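Local coordinates for uncharacterized conserved protein YiiM (PDB 5YHH), which probably confers resistance to hydroxylaminopurine as a MOSC-domain oxidoreductase with a putative molybdenum cofactor-binding catalytic site, at residues Leu98-Val103 against Leu175-Ile180. Numbering follows the deposited sequence.
Sequences LTEDDV and LSIAYI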
# COMPACT_ATOMS: atom_id res chain seq x y z
N LEU A 98 9.08 -3.02 7.04
CA LEU A 98 8.14 -3.85 6.27
C LEU A 98 8.22 -3.46 4.81
O LEU A 98 7.69 -2.40 4.43
CB LEU A 98 6.71 -3.69 6.79
CG LEU A 98 6.41 -4.26 8.20
CD1 LEU A 98 5.35 -3.45 8.91
CD2 LEU A 98 5.99 -5.73 8.15
N THR A 99 8.91 -4.28 4.02
CA THR A 99 8.99 -4.09 2.57
C THR A 99 8.12 -5.13 1.82
O THR A 99 7.60 -6.08 2.42
CB THR A 99 10.43 -4.20 2.07
OG1 THR A 99 10.86 -5.55 2.28
CG2 THR A 99 11.38 -3.22 2.78
N GLU A 100 8.00 -4.95 0.51
CA GLU A 100 7.13 -5.79 -0.33
C GLU A 100 7.57 -7.26 -0.36
O GLU A 100 6.77 -8.15 -0.64
CB GLU A 100 7.09 -5.24 -1.77
CG GLU A 100 6.47 -3.83 -1.89
CD GLU A 100 7.48 -2.69 -1.61
OE1 GLU A 100 8.64 -2.99 -1.18
OE2 GLU A 100 7.11 -1.50 -1.79
N ASP A 101 8.84 -7.53 -0.05
CA ASP A 101 9.38 -8.90 -0.02
C ASP A 101 8.97 -9.65 1.25
O ASP A 101 8.93 -10.87 1.26
CB ASP A 101 10.92 -8.92 -0.07
CG ASP A 101 11.47 -8.55 -1.43
OD1 ASP A 101 10.97 -9.03 -2.48
OD2 ASP A 101 12.46 -7.80 -1.43
N ASP A 102 8.69 -8.91 2.32
CA ASP A 102 8.42 -9.48 3.64
C ASP A 102 6.93 -9.48 3.98
O ASP A 102 6.52 -10.21 4.87
CB ASP A 102 9.08 -8.66 4.73
CG ASP A 102 10.58 -8.53 4.57
OD1 ASP A 102 11.24 -9.53 4.14
OD2 ASP A 102 11.08 -7.40 4.86
N VAL A 103 6.15 -8.61 3.35
CA VAL A 103 4.73 -8.49 3.66
C VAL A 103 3.93 -9.38 2.70
O VAL A 103 4.18 -9.37 1.48
CB VAL A 103 4.28 -7.03 3.54
CG1 VAL A 103 2.75 -6.89 3.66
CG2 VAL A 103 5.01 -6.18 4.55
N LEU A 175 2.04 -15.35 0.36
CA LEU A 175 2.26 -14.75 -0.96
C LEU A 175 2.67 -13.28 -0.80
O LEU A 175 1.87 -12.45 -0.37
CB LEU A 175 1.00 -14.80 -1.80
CG LEU A 175 0.28 -16.15 -1.90
CD1 LEU A 175 -1.01 -15.98 -2.71
CD2 LEU A 175 1.14 -17.23 -2.50
N SER A 176 3.90 -12.95 -1.16
CA SER A 176 4.43 -11.62 -0.84
C SER A 176 3.84 -10.60 -1.78
O SER A 176 3.42 -10.95 -2.86
CB SER A 176 5.95 -11.60 -0.89
OG SER A 176 6.43 -11.87 -2.18
N ILE A 177 3.80 -9.34 -1.36
CA ILE A 177 3.40 -8.28 -2.30
C ILE A 177 4.39 -8.25 -3.49
O ILE A 177 3.97 -8.00 -4.62
CB ILE A 177 3.35 -6.90 -1.59
CG1 ILE A 177 2.23 -6.90 -0.53
CG2 ILE A 177 3.24 -5.74 -2.60
CD1 ILE A 177 0.83 -7.02 -1.10
N ALA A 178 5.68 -8.52 -3.26
CA ALA A 178 6.63 -8.55 -4.37
C ALA A 178 6.27 -9.61 -5.39
O ALA A 178 6.32 -9.35 -6.59
CB ALA A 178 8.10 -8.76 -3.89
N TYR A 179 5.94 -10.81 -4.90
CA TYR A 179 5.51 -11.92 -5.76
C TYR A 179 4.27 -11.55 -6.55
O TYR A 179 4.21 -11.79 -7.74
CB TYR A 179 5.24 -13.19 -4.92
CG TYR A 179 4.65 -14.34 -5.70
CD1 TYR A 179 5.44 -15.13 -6.53
CD2 TYR A 179 3.29 -14.64 -5.59
CE1 TYR A 179 4.89 -16.19 -7.24
CE2 TYR A 179 2.73 -15.69 -6.31
CZ TYR A 179 3.53 -16.47 -7.12
OH TYR A 179 2.96 -17.50 -7.81
N ILE A 180 3.27 -10.96 -5.87
CA ILE A 180 2.01 -10.63 -6.53
C ILE A 180 2.22 -9.55 -7.61
O ILE A 180 1.71 -9.68 -8.71
CB ILE A 180 0.91 -10.24 -5.54
CG1 ILE A 180 0.54 -11.45 -4.64
CG2 ILE A 180 -0.30 -9.79 -6.30
CD1 ILE A 180 -0.25 -11.14 -3.36
O HOH W 1 9.19 -12.12 -1.74
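Ile-177 and Ala-178, at the start of helix 177-185, give their backbone N-H groups to carbonyls of the 98-103 loop. Ile-177 N reaches Val-103 O at 2.9 Å, almost in line with the C=O bond, whereas Ala-178 N meets Glu-100 O from above the carbonyl plane. Beside these bonds apolar atoms close up: Ile-177 CG2 lies against Glu-100 CG at 3.8 Å, and Ile-177 CG1 faces Val-103 CG1 at 4.2 Å. A small methyl suits the tight fit at Ala-178, its CB 3.2 Å from Asp-101 OD1. First-turn N-H groups have no acceptor earlier in their helix; a MOSC-domain loop serves two, tying that domain to the C-terminal three-helix region. The third N-H goes to Ser-176, the N-cap: chi1 63° sets OG between the backbone N and carbonyl carbon, where the short hydroxyl accepts from Tyr-179 N at 3.0 Å. A water links that hydroxyl to Asp-101 O. Farther out, Thr-99 O receives Asp-102 N and Val-103 N, a curl that probably helps aim the loop's carbonyls at the helix. Glu-100, bent at chi2 (84°), sends its carboxylate away to His-72 NE2 and Gly-148 N, while Val-118 packs against Val-103 and Ile-177.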